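Inositol 2-dehydrogenase (Sinorhizobium meliloti, PDB 4HKT) catalyses the NAD+-dependent oxidation of myo-inositol to scyllo-inosose (2-keto-myo-inositol), the first step of myo-inositol degradation. Local coordinates at residues K16-A21 with F91-I96; H175-A180 with A313-A318; V257-A262 with T268-H273. One frame throughout, in Å; residues are numbered along the deposited sequence.

Interaction 1: K16-A21 with F91-I96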
loop_
_atom_site.group_PDB
_atom_site.type_symbol
_atom_site.label_atom_id
_atom_site.label_comp_id
_atom_site.label_asym_id
_atom_site.label_seq_id
_atom_site.Cartn_x
_atom_site.Cartn_y
_atom_site.Cartn_z
ATOM N N LYS B 16 -12.724 18.519 -25.868
ATOM C CA LYS B 16 -12.940 17.103 -26.191
ATOM C C LYS B 16 -13.419 16.324 -24.969
ATOM O O LYS B 16 -14.275 15.456 -25.070
ATOM C CB LYS B 16 -11.661 16.464 -26.741
ATOM C CG LYS B 16 -11.242 16.948 -28.128
ATOM C CD LYS B 16 -10.023 16.175 -28.643
ATOM C CE LYS B 16 -9.777 16.375 -30.134
ATOM N NZ LYS B 16 -8.665 17.327 -30.423
ATOM N N VAL B 17 -12.883 16.669 -23.807
ATOM C CA VAL B 17 -13.202 15.967 -22.579
ATOM C C VAL B 17 -14.664 16.208 -22.201
ATOM O O VAL B 17 -15.369 15.284 -21.768
ATOM C CB VAL B 17 -12.264 16.420 -21.443
ATOM C CG1 VAL B 17 -12.826 16.047 -20.099
ATOM C CG2 VAL B 17 -10.861 15.835 -21.625
ATOM N N HIS B 18 -15.119 17.453 -22.355
ATOM C CA HIS B 18 -16.533 17.779 -22.123
ATOM C C HIS B 18 -17.482 17.203 -23.168
ATOM O O HIS B 18 -18.580 16.806 -22.846
ATOM C CB HIS B 18 -16.724 19.284 -22.005
ATOM C CG HIS B 18 -16.126 19.843 -20.765
ATOM N ND1 HIS B 18 -16.612 19.538 -19.514
ATOM C CD2 HIS B 18 -15.045 20.629 -20.572
ATOM C CE1 HIS B 18 -15.882 20.151 -18.602
ATOM N NE2 HIS B 18 -14.916 20.812 -19.219
ATOM N N ALA B 19 -17.054 17.174 -24.417
ATOM C CA ALA B 19 -17.806 16.507 -25.456
ATOM C C ALA B 19 -18.105 15.068 -25.020
ATOM O O ALA B 19 -19.266 14.607 -25.062
ATOM C CB ALA B 19 -17.007 16.514 -26.757
ATOM N N LYS B 20 -17.054 14.369 -24.583
ATOM C CA LYS B 20 -17.185 12.986 -24.106
ATOM C C LYS B 20 -18.150 12.893 -22.936
ATOM O O LYS B 20 -18.977 11.982 -22.887
ATOM C CB LYS B 20 -15.826 12.404 -23.690
ATOM C CG LYS B 20 -15.926 11.015 -23.060
ATOM C CD LYS B 20 -14.582 10.308 -22.933
ATOM C CE LYS B 20 -14.812 8.802 -22.771
ATOM N NZ LYS B 20 -13.600 8.036 -22.373
ATOM N N ALA B 21 -18.038 13.810 -21.977
ATOM C CA ALA B 21 -18.878 13.718 -20.774
ATOM C C ALA B 21 -20.338 14.050 -21.088
ATOM O O ALA B 21 -21.244 13.459 -20.523
ATOM C CB ALA B 21 -18.353 14.620 -19.671
ATOM N N PHE B 91 -21.873 26.526 -18.332
ATOM C CA PHE B 91 -20.773 25.892 -17.664
ATOM C C PHE B 91 -19.518 26.511 -18.277
ATOM O O PHE B 91 -19.317 26.417 -19.492
ATOM C CB PHE B 91 -20.770 24.384 -17.890
ATOM C CG PHE B 91 -19.569 23.721 -17.328
ATOM C CD1 PHE B 91 -19.583 23.213 -16.033
ATOM C CD2 PHE B 91 -18.407 23.670 -18.050
ATOM C CE1 PHE B 91 -18.445 22.655 -15.488
ATOM C CE2 PHE B 91 -17.262 23.124 -17.517
ATOM C CZ PHE B 91 -17.280 22.617 -16.225
ATOM N N CYS B 92 -18.658 27.097 -17.453
ATOM C CA CYS B 92 -17.452 27.704 -17.974
ATOM C C CYS B 92 -16.171 27.141 -17.359
ATOM O O CYS B 92 -16.031 27.143 -16.157
ATOM C CB CYS B 92 -17.498 29.217 -17.771
ATOM S SG CYS B 92 -16.234 30.069 -18.736
ATOM N N GLU B 93 -15.257 26.655 -18.191
ATOM C CA GLU B 93 -13.929 26.274 -17.714
ATOM C C GLU B 93 -13.230 27.451 -16.988
ATOM O O GLU B 93 -13.446 28.620 -17.311
ATOM C CB GLU B 93 -13.058 25.783 -18.851
ATOM C CG GLU B 93 -13.203 24.295 -19.140
ATOM C CD GLU B 93 -12.714 23.414 -17.985
ATOM O OE1 GLU B 93 -11.755 23.809 -17.285
ATOM O OE2 GLU B 93 -13.335 22.358 -17.750
ATOM N N LYS B 94 -12.402 27.117 -16.010
ATOM C CA LYS B 94 -11.658 28.123 -15.290
ATOM C C LYS B 94 -10.829 28.899 -16.292
ATOM O O LYS B 94 -10.434 28.349 -17.313
ATOM C CB LYS B 94 -10.734 27.488 -14.259
ATOM C CG LYS B 94 -9.495 26.903 -14.886
ATOM C CD LYS B 94 -8.403 26.700 -13.886
ATOM C CE LYS B 94 -7.207 26.089 -14.565
ATOM N NZ LYS B 94 -6.438 27.133 -15.266
ATOM N N PRO B 95 -10.574 30.182 -16.018
ATOM C CA PRO B 95 -11.176 31.024 -14.994
ATOM C C PRO B 95 -12.361 31.771 -15.621
ATOM O O PRO B 95 -12.621 31.641 -16.813
ATOM C CB PRO B 95 -10.064 32.027 -14.682
ATOM C CG PRO B 95 -9.393 32.217 -15.985
ATOM C CD PRO B 95 -9.488 30.897 -16.715
ATOM N N ILE B 96 -13.066 32.545 -14.820
ATOM C CA ILE B 96 -14.044 33.477 -15.351
ATOM C C ILE B 96 -13.285 34.566 -16.083
ATOM O O ILE B 96 -13.629 34.958 -17.208
ATOM C CB ILE B 96 -14.903 34.058 -14.240
ATOM C CG1 ILE B 96 -15.834 32.951 -13.701
ATOM C CG2 ILE B 96 -15.765 35.187 -14.782
ATOM C CD1 ILE B 96 -16.481 33.274 -12.392
#
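His-18 on helix 13-24 and Glu-93 on strand 89-93 have CA atoms 9.9 Å apart, the nearest such pair between the segments, so side chains alone bridge the gap. CG of His-18 sits beside the backbone N and anti to the carbonyl carbon (chi1 -69°), which sends the imidazole off the helix toward the strand. There NE2 donates to Glu-93 OE2 at 2.7 Å, in a nearly straight bond of 165°. The oxygen meets the ring at its edge, almost exactly in plane, and accepts through its anti lone pair, the one facing away from OE1. Carboxylate and ring are not coplanar; their planes stand 43° apart. A bend at chi2 folds the Glu-93 chain back to present OE2.

Phe-91, two residues earlier on the strand, comes to the same imidazole obliquely, with its CE2 3.5 Å from His-18 CE1. The ring centroids of His-18 and Phe-91 are 5.0 Å apart, the rings inclined to each other. Tyr-284 of helix 281-297 adds an edge-to-face ring contact to His-18, and Glu-287 of that helix touches both His-18 and Phe-91.

The strand belongs to the parallel sheet of the Rossmann domain and runs into the Glu-Lys-Pro motif of the Gfo/Idh/MocA family, with a cis peptide before Pro-95. The helix follows a glycine-rich turn consistent with dinucleotide binding. One short in-plane bond, backed by aromatic contacts, probably holds the rotation of the imidazole and commits NE2 as a donor to the start of that motif.

Interaction 2: H175-A180 with A313-A318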
loop_
_atom_site.group_PDB
_atom_site.type_symbol
_atom_site.label_atom_id
_atom_site.label_comp_id
_atom_site.label_asym_id
_atom_site.label_seq_id
_atom_site.Cartn_x
_atom_site.Cartn_y
_atom_site.Cartn_z
ATOM N N HIS B 175 -6.824 25.655 -8.858
ATOM C CA HIS B 175 -7.542 24.446 -8.511
ATOM C C HIS B 175 -7.334 24.044 -7.032
ATOM O O HIS B 175 -8.271 23.595 -6.376
ATOM C CB HIS B 175 -7.046 23.286 -9.353
ATOM C CG HIS B 175 -7.530 23.312 -10.756
ATOM N ND1 HIS B 175 -8.853 23.099 -11.081
ATOM C CD2 HIS B 175 -6.866 23.453 -11.919
ATOM C CE1 HIS B 175 -8.987 23.145 -12.392
ATOM N NE2 HIS B 175 -7.800 23.358 -12.923
ATOM N N ASP B 176 -6.110 24.204 -6.559
ATOM C CA ASP B 176 -5.754 23.886 -5.165
ATOM C C ASP B 176 -6.277 24.889 -4.176
ATOM O O ASP B 176 -6.652 24.487 -3.090
ATOM C CB ASP B 176 -4.275 23.721 -5.000
ATOM C CG ASP B 176 -3.715 22.656 -5.919
ATOM O OD1 ASP B 176 -4.222 21.518 -5.920
ATOM O OD2 ASP B 176 -2.796 22.981 -6.689
ATOM N N PHE B 177 -6.333 26.177 -4.535
ATOM C CA PHE B 177 -7.065 27.138 -3.718
ATOM C C PHE B 177 -8.543 26.760 -3.561
ATOM O O PHE B 177 -9.084 26.814 -2.462
ATOM C CB PHE B 177 -6.955 28.549 -4.249
ATOM C CG PHE B 177 -5.545 29.085 -4.309
ATOM C CD1 PHE B 177 -4.712 29.029 -3.218
ATOM C CD2 PHE B 177 -5.078 29.690 -5.448
ATOM C CE1 PHE B 177 -3.403 29.540 -3.274
ATOM C CE2 PHE B 177 -3.807 30.206 -5.521
ATOM C CZ PHE B 177 -2.954 30.151 -4.431
ATOM N N ASP B 178 -9.206 26.439 -4.671
ATOM C CA ASP B 178 -10.566 25.910 -4.586
ATOM C C ASP B 178 -10.688 24.644 -3.706
ATOM O O ASP B 178 -11.574 24.564 -2.853
ATOM C CB ASP B 178 -11.171 25.639 -5.952
ATOM C CG ASP B 178 -12.587 25.166 -5.827
ATOM O OD1 ASP B 178 -13.440 25.972 -5.433
ATOM O OD2 ASP B 178 -12.854 23.966 -6.063
HETATM N N MSE B 179 -9.815 23.682 -3.918
HETATM C CA MSE B 179 -9.768 22.470 -3.084
HETATM C C MSE B 179 -9.598 22.793 -1.614
HETATM O O MSE B 179 -10.276 22.235 -0.755
HETATM C CB MSE B 179 -8.680 21.553 -3.622
HETATM C CG MSE B 179 -8.524 20.223 -2.888
HETATM SE SE MSE B 179 -10.176 19.143 -2.952
HETATM C CE MSE B 179 -10.194 18.859 -4.890
ATOM N N ALA B 180 -8.728 23.739 -1.291
ATOM C CA ALA B 180 -8.563 24.153 0.078
ATOM C C ALA B 180 -9.825 24.698 0.685
ATOM O O ALA B 180 -10.193 24.325 1.803
ATOM C CB ALA B 180 -7.402 25.159 0.211
ATOM N N ALA B 313 -9.041 35.315 -6.022
ATOM C CA ALA B 313 -8.621 36.266 -4.994
ATOM C C ALA B 313 -7.494 35.647 -4.160
ATOM O O ALA B 313 -6.548 36.328 -3.803
ATOM C CB ALA B 313 -9.794 36.711 -4.129
ATOM N N LEU B 314 -7.568 34.334 -3.912
ATOM C CA LEU B 314 -6.463 33.658 -3.234
ATOM C C LEU B 314 -5.220 33.669 -4.106
ATOM O O LEU B 314 -4.129 33.913 -3.593
ATOM C CB LEU B 314 -6.812 32.234 -2.828
ATOM C CG LEU B 314 -7.975 32.173 -1.821
ATOM C CD1 LEU B 314 -8.569 30.794 -1.713
ATOM C CD2 LEU B 314 -7.590 32.637 -0.446
ATOM N N ALA B 315 -5.370 33.392 -5.415
ATOM C CA ALA B 315 -4.210 33.449 -6.296
ATOM C C ALA B 315 -3.590 34.854 -6.301
ATOM O O ALA B 315 -2.355 34.984 -6.229
ATOM C CB ALA B 315 -4.549 32.975 -7.725
ATOM N N ASP B 316 -4.420 35.883 -6.403
ATOM C CA ASP B 316 -3.910 37.276 -6.455
ATOM C C ASP B 316 -3.110 37.606 -5.161
ATOM O O ASP B 316 -2.033 38.247 -5.218
ATOM C CB ASP B 316 -5.055 38.283 -6.608
ATOM C CG ASP B 316 -5.688 38.293 -8.001
ATOM O OD1 ASP B 316 -5.067 37.868 -9.000
ATOM O OD2 ASP B 316 -6.848 38.738 -8.092
ATOM N N ALA B 317 -3.663 37.173 -4.015
ATOM C CA ALA B 317 -2.990 37.306 -2.748
ATOM C C ALA B 317 -1.681 36.532 -2.734
ATOM O O ALA B 317 -0.698 37.054 -2.227
ATOM C CB ALA B 317 -3.893 36.894 -1.576
ATOM N N ALA B 318 -1.651 35.305 -3.283
ATOM C CA ALA B 318 -0.380 34.580 -3.389
ATOM C C ALA B 318 0.698 35.310 -4.185
ATOM O O ALA B 318 1.844 35.293 -3.787
ATOM C CB ALA B 318 -0.552 33.147 -3.930
#
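The shortest backbone bond within either segment, 2.8 Å from Ala-180 N to Asp-176 O, is internal to the helix that presents Phe-177 to Leu-314; no hydrogen bond crosses between the segments. Helix 168-184 and helix 305-324 meet here with their local axes 9.7 Å apart at closest approach and their directions 117° apart. Phe-177 and Leu-314 lie where the backbones come nearest, with CA atoms separated by 6.6 Å.

The phenyl ring carries the contact. With CG anti to the carbonyl carbon (chi1 -60°), it extends across to the partner helix and lays one face against Leu-314. CB of the leucine rests over that face, 4.0 Å from the centroid of the Phe-177 ring and 22° off its normal, a CH-pi contact displaced toward the rim. The two side chains slide past each other in opposite directions, and Leu-314 CD1 returns to within 3.8 Å of Phe-177 CB. Farther out, the ring reaches backbone as well as methyls: CE2 of Phe-177 is 3.4 Å from Ala-315 CA, and CZ is 3.9 Å from Ala-318 CB. The small alanine side chains are consistent with a ring lying this near the helix backbone.

Leu-314 and Ala-318 also pack on Val-191 of strand 188-196. Arg-181 and Arg-170 of helix 168-184 lie against Leu-314 and Ala-315; Asp-316 forms a salt bridge with Arg-170, a second tie between the two helices. Between these two segments the cohesion is apolar, an aromatic face against a leucine CB and the outer ring atoms CE2 and CZ against alanines, and probably rests on shape and exclusion of water, with the directed bond left to the neighbouring salt bridge.

Interaction 3: V257-A262 with T268-H273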
loop_
_atom_site.group_PDB
_atom_site.type_symbol
_atom_site.label_atom_id
_atom_site.label_comp_id
_atom_site.label_asym_id
_atom_site.label_seq_id
_atom_site.Cartn_x
_atom_site.Cartn_y
_atom_site.Cartn_z
ATOM N N VAL B 257 -3.720 1.728 -14.570
ATOM C CA VAL B 257 -3.574 0.305 -14.362
ATOM C C VAL B 257 -2.865 0.108 -13.029
ATOM O O VAL B 257 -1.791 0.695 -12.805
ATOM C CB VAL B 257 -2.650 -0.268 -15.459
ATOM C CG1 VAL B 257 -2.434 -1.751 -15.281
ATOM C CG2 VAL B 257 -3.193 0.043 -16.849
ATOM N N SER B 258 -3.414 -0.733 -12.158
ATOM C CA SER B 258 -2.749 -1.107 -10.918
ATOM C C SER B 258 -2.277 -2.583 -10.926
ATOM O O SER B 258 -3.050 -3.501 -10.652
ATOM C CB SER B 258 -3.681 -0.862 -9.712
ATOM O OG SER B 258 -4.113 0.486 -9.627
ATOM N N ILE B 259 -1.007 -2.788 -11.241
ATOM C CA ILE B 259 -0.331 -4.074 -11.073
ATOM C C ILE B 259 0.988 -3.826 -10.317
ATOM O O ILE B 259 1.353 -2.680 -10.061
ATOM C CB ILE B 259 -0.087 -4.783 -12.437
ATOM C CG1 ILE B 259 0.905 -4.039 -13.295
ATOM C CG2 ILE B 259 -1.408 -4.969 -13.174
ATOM C CD1 ILE B 259 1.602 -4.925 -14.304
ATOM N N GLU B 260 1.700 -4.890 -9.978
ATOM C CA GLU B 260 2.970 -4.773 -9.254
ATOM C C GLU B 260 3.867 -5.866 -9.734
ATOM O O GLU B 260 3.446 -7.039 -9.804
ATOM C CB GLU B 260 2.737 -4.949 -7.758
ATOM C CG GLU B 260 3.878 -4.446 -6.908
ATOM C CD GLU B 260 3.483 -4.335 -5.435
ATOM O OE1 GLU B 260 2.874 -5.283 -4.893
ATOM O OE2 GLU B 260 3.801 -3.292 -4.837
ATOM N N ILE B 261 5.079 -5.501 -10.108
ATOM C CA ILE B 261 6.071 -6.448 -10.551
ATOM C C ILE B 261 7.211 -6.417 -9.558
ATOM O O ILE B 261 7.765 -5.341 -9.299
ATOM C CB ILE B 261 6.618 -6.075 -11.955
ATOM C CG1 ILE B 261 5.497 -6.158 -12.996
ATOM C CG2 ILE B 261 7.743 -7.003 -12.341
ATOM C CD1 ILE B 261 5.838 -5.565 -14.348
ATOM N N ALA B 262 7.578 -7.582 -9.031
ATOM C CA ALA B 262 8.650 -7.716 -8.052
ATOM C C ALA B 262 9.826 -8.507 -8.639
ATOM O O ALA B 262 9.642 -9.598 -9.213
ATOM C CB ALA B 262 8.132 -8.374 -6.796
ATOM N N THR B 268 7.643 -2.789 -8.152
ATOM C CA THR B 268 7.344 -1.618 -8.988
ATOM C C THR B 268 5.924 -1.573 -9.471
ATOM O O THR B 268 5.450 -2.565 -10.075
ATOM C CB THR B 268 8.251 -1.585 -10.225
ATOM O OG1 THR B 268 9.596 -1.471 -9.792
ATOM C CG2 THR B 268 7.943 -0.385 -11.074
ATOM N N ARG B 269 5.251 -0.443 -9.212
ATOM C CA ARG B 269 3.908 -0.162 -9.711
ATOM C C ARG B 269 4.009 0.861 -10.836
ATOM O O ARG B 269 4.994 1.625 -10.894
ATOM C CB ARG B 269 3.003 0.377 -8.593
ATOM C CG ARG B 269 2.807 -0.604 -7.453
ATOM C CD ARG B 269 1.879 -0.084 -6.358
ATOM N NE ARG B 269 2.491 1.004 -5.594
ATOM C CZ ARG B 269 1.819 1.854 -4.822
ATOM N NH1 ARG B 269 0.499 1.751 -4.689
ATOM N NH2 ARG B 269 2.465 2.811 -4.168
ATOM N N PRO B 270 2.998 0.905 -11.721
ATOM C CA PRO B 270 3.070 1.847 -12.852
ATOM C C PRO B 270 3.036 3.314 -12.407
ATOM O O PRO B 270 2.567 3.624 -11.307
ATOM C CB PRO B 270 1.823 1.514 -13.702
ATOM C CG PRO B 270 1.449 0.132 -13.285
ATOM C CD PRO B 270 1.786 0.058 -11.815
ATOM N N PRO B 271 3.543 4.208 -13.258
ATOM C CA PRO B 271 3.373 5.626 -12.988
ATOM C C PRO B 271 1.916 6.031 -13.003
ATOM O O PRO B 271 1.008 5.215 -13.269
ATOM C CB PRO B 271 4.172 6.299 -14.135
ATOM C CG PRO B 271 4.134 5.286 -15.242
ATOM C CD PRO B 271 4.294 3.977 -14.509
ATOM N N LEU B 272 1.677 7.297 -12.708
ATOM C CA LEU B 272 0.330 7.831 -12.617
ATOM C C LEU B 272 -0.242 8.138 -14.012
ATOM O O LEU B 272 0.427 7.922 -15.054
ATOM C CB LEU B 272 0.390 9.124 -11.804
ATOM C CG LEU B 272 1.128 8.950 -10.461
ATOM C CD1 LEU B 272 1.200 10.267 -9.690
ATOM C CD2 LEU B 272 0.473 7.866 -9.628
ATOM N N HIS B 273 -1.452 8.686 -14.019
ATOM C CA HIS B 273 -2.050 9.197 -15.229
ATOM C C HIS B 273 -1.178 10.290 -15.829
ATOM O O HIS B 273 -0.540 11.084 -15.090
ATOM C CB HIS B 273 -3.433 9.790 -14.935
ATOM C CG HIS B 273 -4.493 8.780 -14.593
ATOM N ND1 HIS B 273 -5.266 8.151 -15.555
ATOM C CD2 HIS B 273 -4.950 8.340 -13.399
ATOM C CE1 HIS B 273 -6.147 7.367 -14.961
ATOM N NE2 HIS B 273 -5.974 7.465 -13.654
HETATM O O HOH W 1 10.699 -4.630 -10.179
#
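Arg-269 leaves its strand with CB 3.8 Å from Ile-259 O, and CG follows closer, 3.6 Å from that same Ile-259 O. CG also comes within 3.9 Å of Glu-260 OE2, and CD runs beside this oxygen too. The chain then bends at chi3 (-70°), putting NE 4.6 Å from Glu-260 OE2. That oxygen lies well out of the guanidinium plane, so the opposite charges are neighbours without a salt bridge. At the tip, NH2 finds its carboxylate in another chain, in a salt bridge to Glu-260 of the third subunit. With an alanine at Glu-260, Arg-269 would probably be freer to swing, having lost the acid beside its methylenes and, since every copy would change, its mate across the interface.

Beside this pair the backbones form a hydrogen-bonded antiparallel pair. Ile-261 N donates to Thr-268 O at 3.0 Å, and Thr-268 N returns a bond to Ile-261 O at 2.8 Å; a water also donates to Ile-261 O. Pro-270, lacking an N-H, cannot donate to Ile-259 O in the next pairing. Its CD instead packs 3.3 Å from Ile-259 O, while its CG lies against Val-257 O, a buried carbonyl with no hydrogen-bonding partner in the model.

The centre of this contact, within the hairpin of strands 259-263 and 266-269, is about 27 Å from the centre of the chain. A strand of the second subunit pairs antiparallel with residues 259-262, and one of the third with Thr-268 and Arg-269, so the small two-stranded sheet continues into two neighbouring subunits.

How the interactions relate
Interactions 1 and 2 are buried within the subunit, whereas interaction 3 is partly buried and belongs as much to the tetramer as to its own chain. No two of them share a helix or strand: the first joins helix to strand in the Rossmann domain, the second helix to helix beside the mixed sheet, the third the two arms of a hairpin. Chemistry follows place, from one directed side-chain bond, to purely apolar packing, to backbone pairing with charges turned toward other subunits. Interactions 1 and 2 touch where Lys-94 CE lies 3.2 Å from His-175 NE2; interaction 3 stays apart, though in sequence it nests between the segments of interaction 2.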